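PDB 1FIU: type II restriction enzyme NgoMIV from Neisseria gonorrhoeae, which recognises the double-stranded DNA sequence 5'-GCCGGC-3' and cleaves it after the first G, as a homotetramer that uses two magnesium ions per subunit. Local coordinates for residues P139-L147 with N176-C186; I238-Y247 with K272-D283. All coordinates share one frame; numbering follows the deposited sequence.

Contact 1 of 2, residues P139-L147 with N176-C186. With MG (magnesium ion), chain Q; MG (magnesium ion), chain N; ACY (acetic acid), chain R; nucleotides of chain D.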
loop_
_atom_site.group_PDB
_atom_site.type_symbol
_atom_site.label_atom_id
_atom_site.label_comp_id
_atom_site.label_asym_id
_atom_site.label_seq_id
_atom_site.Cartn_x
_atom_site.Cartn_y
_atom_site.Cartn_z
ATOM N N PRO I 139 -9.422 1.023 17.410
ATOM C CA PRO I 139 -10.198 2.212 17.035
ATOM C C PRO I 139 -10.771 2.905 18.256
ATOM O O PRO I 139 -10.907 2.296 19.309
ATOM C CB PRO I 139 -11.294 1.655 16.123
ATOM C CG PRO I 139 -10.675 0.349 15.576
ATOM C CD PRO I 139 -9.999 -0.189 16.815
ATOM N N ASP I 140 -11.097 4.185 18.131
ATOM C CA ASP I 140 -11.668 4.923 19.261
ATOM C C ASP I 140 -13.095 4.443 19.530
ATOM O O ASP I 140 -13.482 4.222 20.682
ATOM C CB ASP I 140 -11.704 6.428 18.947
ATOM C CG ASP I 140 -10.333 7.022 18.835
ATOM O OD1 ASP I 140 -9.381 6.362 19.300
ATOM O OD2 ASP I 140 -10.209 8.159 18.305
ATOM N N ILE I 141 -13.863 4.312 18.453
ATOM C CA ILE I 141 -15.259 3.875 18.498
ATOM C C ILE I 141 -15.463 2.835 17.414
ATOM O O ILE I 141 -14.946 2.966 16.320
ATOM C CB ILE I 141 -16.241 5.042 18.163
ATOM C CG1 ILE I 141 -16.150 6.136 19.234
ATOM C CG2 ILE I 141 -17.694 4.533 18.069
ATOM C CD1 ILE I 141 -16.864 7.417 18.823
ATOM N N ILE I 142 -16.229 1.797 17.718
ATOM C CA ILE I 142 -16.510 0.817 16.691
ATOM C C ILE I 142 -18.005 0.582 16.610
ATOM O O ILE I 142 -18.738 0.781 17.597
ATOM C CB ILE I 142 -15.822 -0.578 16.935
ATOM C CG1 ILE I 142 -16.269 -1.177 18.274
ATOM C CG2 ILE I 142 -14.318 -0.452 16.804
ATOM C CD1 ILE I 142 -15.662 -2.572 18.569
ATOM N N VAL I 143 -18.462 0.235 15.407
ATOM C CA VAL I 143 -19.851 -0.169 15.187
ATOM C C VAL I 143 -19.711 -1.614 14.721
ATOM O O VAL I 143 -18.876 -1.909 13.879
ATOM C CB VAL I 143 -20.562 0.630 14.080
ATOM C CG1 VAL I 143 -22.034 0.180 13.961
ATOM C CG2 VAL I 143 -20.508 2.122 14.413
ATOM N N THR I 144 -20.501 -2.517 15.307
ATOM C CA THR I 144 -20.436 -3.930 14.939
ATOM C C THR I 144 -21.823 -4.470 14.619
ATOM O O THR I 144 -22.834 -3.895 15.045
ATOM C CB THR I 144 -19.816 -4.767 16.081
ATOM O OG1 THR I 144 -20.628 -4.647 17.254
ATOM C CG2 THR I 144 -18.412 -4.241 16.420
ATOM N N ARG I 145 -21.861 -5.566 13.857
ATOM C CA ARG I 145 -23.123 -6.215 13.471
ATOM C C ARG I 145 -23.106 -7.646 13.994
ATOM O O ARG I 145 -22.195 -8.403 13.694
ATOM C CB ARG I 145 -23.280 -6.274 11.942
ATOM C CG ARG I 145 -24.705 -6.655 11.514
ATOM C CD ARG I 145 -24.855 -6.780 10.023
ATOM N NE ARG I 145 -26.222 -7.161 9.669
ATOM C CZ ARG I 145 -26.696 -7.182 8.429
ATOM N NH1 ARG I 145 -25.909 -6.841 7.410
ATOM N NH2 ARG I 145 -27.962 -7.539 8.199
ATOM N N ASN I 146 -24.120 -8.002 14.779
ATOM C CA ASN I 146 -24.238 -9.357 15.283
ATOM C C ASN I 146 -24.735 -10.257 14.163
ATOM O O ASN I 146 -25.380 -9.803 13.222
ATOM C CB ASN I 146 -25.217 -9.385 16.458
ATOM C CG ASN I 146 -24.603 -8.841 17.731
ATOM O OD1 ASN I 146 -25.317 -8.401 18.641
ATOM N ND2 ASN I 146 -23.274 -8.888 17.819
ATOM N N LEU I 147 -24.429 -11.545 14.269
ATOM C CA LEU I 147 -24.813 -12.493 13.233
ATOM C C LEU I 147 -26.296 -12.806 13.261
ATOM O O LEU I 147 -26.985 -12.483 14.227
ATOM C CB LEU I 147 -23.962 -13.740 13.374
ATOM C CG LEU I 147 -22.464 -13.410 13.432
ATOM C CD1 LEU I 147 -21.680 -14.701 13.457
ATOM C CD2 LEU I 147 -22.026 -12.566 12.210
ATOM N N ASN I 176 -18.350 -18.686 14.412
ATOM C CA ASN I 176 -18.222 -17.325 13.933
ATOM C C ASN I 176 -18.510 -16.178 14.914
ATOM O O ASN I 176 -19.322 -16.297 15.830
ATOM C CB ASN I 176 -19.083 -17.181 12.693
ATOM C CG ASN I 176 -18.817 -15.904 11.965
ATOM O OD1 ASN I 176 -17.802 -15.247 12.209
ATOM N ND2 ASN I 176 -19.714 -15.537 11.057
ATOM N N MET I 177 -17.852 -15.047 14.658
ATOM C CA MET I 177 -17.926 -13.841 15.489
ATOM C C MET I 177 -18.671 -12.686 14.824
ATOM O O MET I 177 -18.960 -12.738 13.629
ATOM C CB MET I 177 -16.505 -13.393 15.808
ATOM C CG MET I 177 -15.675 -14.456 16.518
ATOM S SD MET I 177 -13.942 -14.402 15.999
ATOM C CE MET I 177 -14.101 -15.134 14.351
ATOM N N PRO I 178 -18.975 -11.618 15.592
ATOM C CA PRO I 178 -19.683 -10.477 15.002
ATOM C C PRO I 178 -18.795 -9.818 13.951
ATOM O O PRO I 178 -17.594 -10.034 13.933
ATOM C CB PRO I 178 -19.909 -9.542 16.181
ATOM C CG PRO I 178 -19.844 -10.438 17.367
ATOM C CD PRO I 178 -18.761 -11.408 17.035
ATOM N N LEU I 179 -19.406 -9.005 13.107
ATOM C CA LEU I 179 -18.692 -8.296 12.039
ATOM C C LEU I 179 -18.391 -6.851 12.436
ATOM O O LEU I 179 -19.210 -6.188 13.066
ATOM C CB LEU I 179 -19.552 -8.291 10.771
ATOM C CG LEU I 179 -19.698 -9.665 10.084
ATOM C CD1 LEU I 179 -21.025 -9.750 9.326
ATOM C CD2 LEU I 179 -18.503 -9.868 9.131
ATOM N N LEU I 180 -17.198 -6.379 12.077
ATOM C CA LEU I 180 -16.824 -4.989 12.360
ATOM C C LEU I 180 -17.410 -4.156 11.211
ATOM O O LEU I 180 -17.040 -4.343 10.049
ATOM C CB LEU I 180 -15.295 -4.841 12.439
ATOM C CG LEU I 180 -14.809 -3.404 12.711
ATOM C CD1 LEU I 180 -15.446 -2.890 14.005
ATOM C CD2 LEU I 180 -13.277 -3.366 12.791
ATOM N N HIS I 181 -18.333 -3.249 11.538
ATOM C CA HIS I 181 -18.995 -2.433 10.527
ATOM C C HIS I 181 -18.234 -1.135 10.279
ATOM O O HIS I 181 -18.112 -0.690 9.132
ATOM C CB HIS I 181 -20.422 -2.091 10.982
ATOM C CG HIS I 181 -21.220 -1.368 9.946
ATOM N ND1 HIS I 181 -21.686 -0.078 10.113
ATOM C CD2 HIS I 181 -21.616 -1.762 8.717
ATOM C CE1 HIS I 181 -22.343 0.282 9.023
ATOM N NE2 HIS I 181 -22.319 -0.722 8.167
ATOM N N ALA I 182 -17.735 -0.537 11.350
ATOM C CA ALA I 182 -17.030 0.738 11.218
ATOM C C ALA I 182 -16.011 1.027 12.293
ATOM O O ALA I 182 -16.177 0.635 13.461
ATOM C CB ALA I 182 -18.049 1.901 11.209
ATOM N N SER I 183 -14.964 1.744 11.877
ATOM C CA SER I 183 -13.907 2.250 12.756
ATOM C C SER I 183 -14.115 3.761 12.694
ATOM O O SER I 183 -14.050 4.353 11.613
ATOM C CB SER I 183 -12.516 1.950 12.207
ATOM O OG SER I 183 -11.528 2.677 12.959
ATOM N N ILE I 184 -14.406 4.361 13.842
ATOM C CA ILE I 184 -14.629 5.804 13.914
ATOM C C ILE I 184 -13.572 6.395 14.826
ATOM O O ILE I 184 -13.602 6.202 16.025
ATOM C CB ILE I 184 -16.026 6.104 14.480
ATOM C CG1 ILE I 184 -17.099 5.506 13.560
ATOM C CG2 ILE I 184 -16.195 7.629 14.658
ATOM C CD1 ILE I 184 -18.492 5.548 14.130
ATOM N N SER I 185 -12.621 7.100 14.233
ATOM C CA SER I 185 -11.552 7.738 14.973
ATOM C C SER I 185 -12.011 9.169 15.310
ATOM O O SER I 185 -12.595 9.849 14.464
ATOM C CB SER I 185 -10.305 7.771 14.089
ATOM O OG SER I 185 -9.440 8.811 14.498
ATOM N N CYS I 186 -11.759 9.610 16.548
ATOM C CA CYS I 186 -12.144 10.964 16.983
ATOM C C CYS I 186 -10.907 11.786 17.329
ATOM O O CYS I 186 -9.944 11.271 17.890
ATOM C CB CYS I 186 -13.016 10.898 18.255
ATOM S SG CYS I 186 -14.561 10.017 18.074
HETATM MG MG MG Q . -8.615 9.621 18.573
HETATM MG MG MG N . -7.254 6.232 19.010
HETATM C C ACY R . -7.329 7.979 16.255
HETATM O O ACY R . -7.781 9.204 16.463
HETATM O OXT ACY R . -7.355 7.037 17.062
HETATM C CH3 ACY R . -6.741 7.718 14.878
ATOM O OP3 DC D 1 -4.889 7.451 20.180
ATOM P P DC D 1 -5.669 8.706 19.868
ATOM O OP1 DC D 1 -4.990 9.611 18.855
ATOM O OP2 DC D 1 -7.127 8.449 19.568
ATOM O "O5'" DC D 1 -5.683 9.582 21.244
ATOM C "C5'" DC D 1 -6.762 9.457 22.171
ATOM C "C4'" DC D 1 -6.740 10.605 23.151
ATOM O "O4'" DC D 1 -5.628 10.398 24.062
ATOM C "C3'" DC D 1 -6.485 11.965 22.514
ATOM O "O3'" DC D 1 -7.686 12.650 22.254
ATOM C "C2'" DC D 1 -5.641 12.715 23.538
ATOM C "C1'" DC D 1 -5.024 11.649 24.417
ATOM N N1 DC D 1 -3.572 11.542 24.127
ATOM C C2 DC D 1 -2.682 12.271 24.904
ATOM O O2 DC D 1 -3.137 13.023 25.768
ATOM N N3 DC D 1 -1.341 12.144 24.688
ATOM C C4 DC D 1 -0.895 11.341 23.718
ATOM N N4 DC D 1 0.429 11.241 23.543
ATOM C C5 DC D 1 -1.789 10.601 22.884
ATOM C C6 DC D 1 -3.108 10.735 23.120
HETATM O O HOH W 1 -7.531 4.321 17.721
HETATM O O HOH W 2 -5.151 5.565 18.373
HETATM O O HOH W 3 -7.077 5.276 20.977
HETATM O O HOH W 4 -7.116 11.174 18.544
HETATM O O HOH W 5 -9.629 10.151 20.487
#

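Contact 2 of 2, residues I238-Y247 with K272-D283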
loop_
_atom_site.group_PDB
_atom_site.type_symbol
_atom_site.label_atom_id
_atom_site.label_comp_id
_atom_site.label_asym_id
_atom_site.label_seq_id
_atom_site.Cartn_x
_atom_site.Cartn_y
_atom_site.Cartn_z
ATOM N N ILE I 238 -8.414 6.840 4.726
ATOM C CA ILE I 238 -9.603 7.393 5.349
ATOM C C ILE I 238 -10.735 7.572 4.346
ATOM O O ILE I 238 -10.566 8.235 3.297
ATOM C CB ILE I 238 -9.241 8.777 5.983
ATOM C CG1 ILE I 238 -8.059 8.613 6.944
ATOM C CG2 ILE I 238 -10.445 9.403 6.669
ATOM C CD1 ILE I 238 -8.240 7.605 8.011
ATOM N N ASP I 239 -11.900 7.004 4.652
ATOM C CA ASP I 239 -13.043 7.126 3.741
ATOM C C ASP I 239 -13.509 8.575 3.589
ATOM O O ASP I 239 -13.761 9.041 2.474
ATOM C CB ASP I 239 -14.253 6.321 4.236
ATOM C CG ASP I 239 -13.997 4.813 4.295
ATOM O OD1 ASP I 239 -12.926 4.350 3.882
ATOM O OD2 ASP I 239 -14.899 4.112 4.774
ATOM N N CYS I 240 -13.671 9.250 4.725
ATOM C CA CYS I 240 -14.152 10.630 4.764
ATOM C C CYS I 240 -13.973 11.174 6.185
ATOM O O CYS I 240 -13.896 10.403 7.142
ATOM C CB CYS I 240 -15.636 10.666 4.390
ATOM S SG CYS I 240 -16.256 12.372 4.012
ATOM N N VAL I 241 -13.897 12.500 6.316
ATOM C CA VAL I 241 -13.772 13.143 7.623
ATOM C C VAL I 241 -15.075 13.887 7.894
ATOM O O VAL I 241 -15.705 14.418 6.974
ATOM C CB VAL I 241 -12.565 14.123 7.635
ATOM C CG1 VAL I 241 -12.515 14.940 8.934
ATOM C CG2 VAL I 241 -11.278 13.329 7.516
ATOM N N TYR I 242 -15.494 13.916 9.152
ATOM C CA TYR I 242 -16.743 14.573 9.524
ATOM C C TYR I 242 -16.466 15.622 10.594
ATOM O O TYR I 242 -15.824 15.321 11.588
ATOM C CB TYR I 242 -17.733 13.532 10.060
ATOM C CG TYR I 242 -18.091 12.515 8.995
ATOM C CD1 TYR I 242 -17.202 11.490 8.654
ATOM C CD2 TYR I 242 -19.299 12.612 8.298
ATOM C CE1 TYR I 242 -17.512 10.569 7.621
ATOM C CE2 TYR I 242 -19.618 11.699 7.269
ATOM C CZ TYR I 242 -18.713 10.682 6.939
ATOM O OH TYR I 242 -19.028 9.813 5.914
ATOM N N HIS I 243 -16.942 16.852 10.364
ATOM C CA HIS I 243 -16.711 17.956 11.285
ATOM C C HIS I 243 -17.875 18.083 12.269
ATOM O O HIS I 243 -19.048 17.970 11.876
ATOM C CB HIS I 243 -16.550 19.279 10.494
ATOM C CG HIS I 243 -15.975 20.401 11.312
ATOM N ND1 HIS I 243 -16.756 21.340 11.952
ATOM C CD2 HIS I 243 -14.695 20.675 11.661
ATOM C CE1 HIS I 243 -15.981 22.144 12.666
ATOM N NE2 HIS I 243 -14.724 21.763 12.506
ATOM N N PHE I 244 -17.547 18.353 13.531
ATOM C CA PHE I 244 -18.565 18.459 14.567
ATOM C C PHE I 244 -19.550 19.612 14.396
ATOM O O PHE I 244 -20.637 19.590 14.980
ATOM C CB PHE I 244 -17.913 18.528 15.966
ATOM C CG PHE I 244 -17.676 19.931 16.480
ATOM C CD1 PHE I 244 -18.264 20.346 17.674
ATOM C CD2 PHE I 244 -16.832 20.824 15.798
ATOM C CE1 PHE I 244 -18.008 21.621 18.194
ATOM C CE2 PHE I 244 -16.576 22.105 16.319
ATOM C CZ PHE I 244 -17.163 22.492 17.512
ATOM N N ALA I 245 -19.191 20.598 13.575
ATOM C CA ALA I 245 -20.073 21.752 13.369
ATOM C C ALA I 245 -19.760 22.376 12.020
ATOM O O ALA I 245 -19.354 23.535 11.913
ATOM C CB ALA I 245 -19.851 22.768 14.501
ATOM N N LEU I 246 -19.996 21.613 10.970
ATOM C CA LEU I 246 -19.646 22.079 9.647
ATOM C C LEU I 246 -20.354 23.342 9.167
ATOM O O LEU I 246 -19.708 24.214 8.583
ATOM C CB LEU I 246 -19.870 20.959 8.619
ATOM C CG LEU I 246 -19.177 21.245 7.275
ATOM C CD1 LEU I 246 -17.699 20.861 7.336
ATOM C CD2 LEU I 246 -19.860 20.480 6.177
ATOM N N TYR I 247 -21.664 23.413 9.395
ATOM C CA TYR I 247 -22.461 24.558 8.959
ATOM C C TYR I 247 -21.963 25.843 9.607
ATOM O O TYR I 247 -21.862 26.883 8.943
ATOM C CB TYR I 247 -23.930 24.341 9.315
ATOM C CG TYR I 247 -24.483 23.006 8.835
ATOM C CD1 TYR I 247 -25.485 22.353 9.560
ATOM C CD2 TYR I 247 -23.975 22.388 7.691
ATOM C CE1 TYR I 247 -25.961 21.105 9.164
ATOM C CE2 TYR I 247 -24.446 21.131 7.277
ATOM C CZ TYR I 247 -25.435 20.499 8.027
ATOM O OH TYR I 247 -25.883 19.244 7.671
ATOM N N LYS I 272 -15.476 15.822 -1.621
ATOM C CA LYS I 272 -15.957 14.654 -0.875
ATOM C C LYS I 272 -14.977 14.122 0.157
ATOM O O LYS I 272 -14.857 12.900 0.326
ATOM C CB LYS I 272 -16.309 13.523 -1.858
ATOM C CG LYS I 272 -17.257 13.949 -2.979
ATOM C CD LYS I 272 -18.524 14.577 -2.446
ATOM C CE LYS I 272 -19.411 15.106 -3.573
ATOM N NZ LYS I 272 -20.616 15.830 -3.057
ATOM N N ARG I 273 -14.266 15.020 0.842
ATOM C CA ARG I 273 -13.319 14.591 1.883
ATOM C C ARG I 273 -13.770 15.062 3.250
ATOM O O ARG I 273 -13.269 14.593 4.268
ATOM C CB ARG I 273 -11.896 15.129 1.670
ATOM C CG ARG I 273 -11.310 14.932 0.272
ATOM C CD ARG I 273 -11.443 13.483 -0.207
ATOM N NE ARG I 273 -10.659 12.534 0.591
ATOM C CZ ARG I 273 -11.171 11.443 1.164
ATOM N NH1 ARG I 273 -12.467 11.174 1.045
ATOM N NH2 ARG I 273 -10.373 10.595 1.813
ATOM N N LEU I 274 -14.717 15.996 3.265
ATOM C CA LEU I 274 -15.223 16.568 4.511
ATOM C C LEU I 274 -16.739 16.783 4.488
ATOM O O LEU I 274 -17.291 17.338 3.521
ATOM C CB LEU I 274 -14.509 17.917 4.786
ATOM C CG LEU I 274 -14.867 18.593 6.103
ATOM C CD1 LEU I 274 -14.445 17.693 7.295
ATOM C CD2 LEU I 274 -14.171 19.964 6.172
ATOM N N LYS I 275 -17.421 16.332 5.546
ATOM C CA LYS I 275 -18.863 16.474 5.673
ATOM C C LYS I 275 -19.207 16.905 7.100
ATOM O O LYS I 275 -18.311 17.169 7.900
ATOM C CB LYS I 275 -19.563 15.141 5.350
ATOM C CG LYS I 275 -19.328 14.639 3.917
ATOM C CD LYS I 275 -20.030 13.292 3.685
ATOM C CE LYS I 275 -19.738 12.719 2.289
ATOM N NZ LYS I 275 -20.695 11.573 1.997
ATOM N N ASP I 276 -20.500 16.974 7.411
ATOM C CA ASP I 276 -20.941 17.376 8.742
ATOM C C ASP I 276 -21.188 16.124 9.593
ATOM O O ASP I 276 -21.450 15.053 9.041
ATOM C CB ASP I 276 -22.268 18.132 8.664
ATOM C CG ASP I 276 -22.740 18.608 10.023
ATOM O OD1 ASP I 276 -22.025 19.421 10.645
ATOM O OD2 ASP I 276 -23.812 18.180 10.473
ATOM N N ILE I 277 -21.136 16.272 10.916
ATOM C CA ILE I 277 -21.396 15.136 11.823
ATOM C C ILE I 277 -22.768 14.494 11.474
ATOM O O ILE I 277 -22.928 13.272 11.564
ATOM C CB ILE I 277 -21.379 15.611 13.328
ATOM C CG1 ILE I 277 -21.666 14.453 14.289
ATOM C CG2 ILE I 277 -22.403 16.712 13.553
ATOM C CD1 ILE I 277 -20.626 13.408 14.294
ATOM N N SER I 278 -23.744 15.303 11.038
ATOM C CA SER I 278 -25.075 14.774 10.708
ATOM C C SER I 278 -25.109 13.873 9.466
ATOM O O SER I 278 -26.087 13.162 9.230
ATOM C CB SER I 278 -26.110 15.931 10.536
ATOM O OG SER I 278 -25.889 16.670 9.354
ATOM N N ASP I 279 -24.058 13.910 8.665
ATOM C CA ASP I 279 -23.984 13.068 7.468
ATOM C C ASP I 279 -23.504 11.662 7.836
ATOM O O ASP I 279 -23.725 10.690 7.086
ATOM C CB ASP I 279 -22.983 13.673 6.486
ATOM C CG ASP I 279 -23.484 14.960 5.887
ATOM O OD1 ASP I 279 -24.572 14.903 5.299
ATOM O OD2 ASP I 279 -22.802 16.006 6.011
ATOM N N LEU I 280 -22.874 11.547 8.997
ATOM C CA LEU I 280 -22.289 10.262 9.378
ATOM C C LEU I 280 -23.247 9.083 9.533
ATOM O O LEU I 280 -22.998 8.005 8.959
ATOM C CB LEU I 280 -21.423 10.415 10.636
ATOM C CG LEU I 280 -20.707 9.123 11.067
ATOM C CD1 LEU I 280 -19.888 8.544 9.897
ATOM C CD2 LEU I 280 -19.810 9.417 12.262
ATOM N N PRO I 281 -24.348 9.242 10.291
ATOM C CA PRO I 281 -25.269 8.098 10.438
ATOM C C PRO I 281 -25.753 7.555 9.097
ATOM O O PRO I 281 -25.733 6.342 8.866
ATOM C CB PRO I 281 -26.412 8.674 11.269
ATOM C CG PRO I 281 -25.740 9.749 12.079
ATOM C CD PRO I 281 -24.824 10.402 11.065
ATOM N N LEU I 282 -26.153 8.440 8.185
ATOM C CA LEU I 282 -26.602 7.991 6.865
ATOM C C LEU I 282 -25.455 7.387 6.043
ATOM O O LEU I 282 -25.667 6.432 5.287
ATOM C CB LEU I 282 -27.251 9.149 6.084
ATOM C CG LEU I 282 -28.768 9.275 6.240
ATOM C CD1 LEU I 282 -29.221 10.628 5.678
ATOM C CD2 LEU I 282 -29.481 8.116 5.512
ATOM N N ASP I 283 -24.238 7.927 6.169
ATOM C CA ASP I 283 -23.119 7.355 5.422
ATOM C C ASP I 283 -22.789 5.941 5.952
ATOM O O ASP I 283 -22.265 5.120 5.218
ATOM C CB ASP I 283 -21.892 8.266 5.488
ATOM C CG ASP I 283 -21.956 9.386 4.451
ATOM O OD1 ASP I 283 -22.901 9.381 3.634
ATOM O OD2 ASP I 283 -21.053 10.240 4.450
HETATM O O HOH W 6 -24.381 18.211 5.838
#

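Contact 1 of 2, residues P139-L147 with N176-C186
I141 and V143 pair with I184 and A182 in the antiparallel heart of the PDDEXK nuclease sheet, and this is the tightly packed part. I141 CB meets I184 CB at 3.8 Å, V143 CG2 lies against I184 CD1, and C73 of helix 62-81 closes over I141. A classic beta bulge interrupts the ladder where H181 N and A182 N both donate to V143 O, at 2.8 and 3.1 Å, from the same face of its carbonyl plane. On the other side of the sheet, L180 swings CG anti to its backbone N (chi1 179°); the L180 and I142 side chains cross at about a right angle, with L180 CD1 3.8 Å from I142 CB.

Toward L147 the contact turns to solvent: L147, N176 and P178 are all partly exposed, although L147 CD1 still lies 3.4 Å from M177 O. R145 stays in the ladder through its backbone, exchanging bonds with L179, while its guanidinium reaches V286 O of the second subunit.

The opposite end opens on the cleaved DNA. There D140 splits its carboxylate between two magnesium ions, OD1 on one and OD2 on the other, while OP2 of the cytidine 5'-phosphate bridges both. Waters and an acetate, probably from the crystallisation liquor, complete the shells. C186 O binds the same magnesium as D140 OD2, and C186 N donates to that OD2 on its anti side at 2.8 Å, nearly straight at 168°.

Contact 2 of 2, residues I238-Y247 with K272-D283
Y242 and D283 make the shortest polar contact here: the tyrosine OH donates to D283 OD2 over 2.5 Å, using the anti lone pair of that oxygen. K275 NZ reaches the same OD2 from the syn side in a salt bridge, so one carboxylate oxygen is gripped twice, which probably favours its charged form. L280 covers one face of the Y242 ring, its CD1 3.9 Å from the centroid in a CH-pi contact, and D276 O sits at the ring edge.

D276 joins the other end. OD1 takes the L246 N-H at 3.0 Å, nearly along the C-O axis, at the start of helix 246-256. The carboxylate lies stacked over one face of the Y247 ring, the planes 23° apart. OD2 is held by S278 N, making an Asx turn, and by S278 OG; R9 of helix 4-18 adds a salt bridge.

Behind these side chains, parallel strands 240-243 and 274-276 set the register through V241 N to R273 O, K275 N to V241 O and H243 N to K275 O. R273 bends back at chi2 and chi3 (-50° and -65°), bringing NH2 to I238 O at 2.8 Å and NH1 to D239 O at 2.9 Å, both acceptors close to the guanidinium plane.

Strand 274-276 is the outermost at this end of the chain's sheet, with 215-220 on the far side of 240-243. Helix 62-81 packs on I277 and L280, and helix 4-18 on F244.

One mixed sheet holds both contacts, with strand 215-220 between them: contact 1 is antiparallel and carries the metal site, contact 2 is parallel and reaches the sheet's outermost strand. Both are largely buried, but contact 1 runs from an active site at one end to partly exposed residues at the other. Their acids serve different ends: D140 binds magnesium beside DNA, whereas D276 and D283 are occupied by protein donors. Helix 62-81 packs against both, touching I141 and C186 in one and I277 and L280 in the other. The second subunit meets both as well, through R145, L179 and H181 in contact 1 and more extensively in contact 2, where D239, K275, S278, D279 and D283 take part.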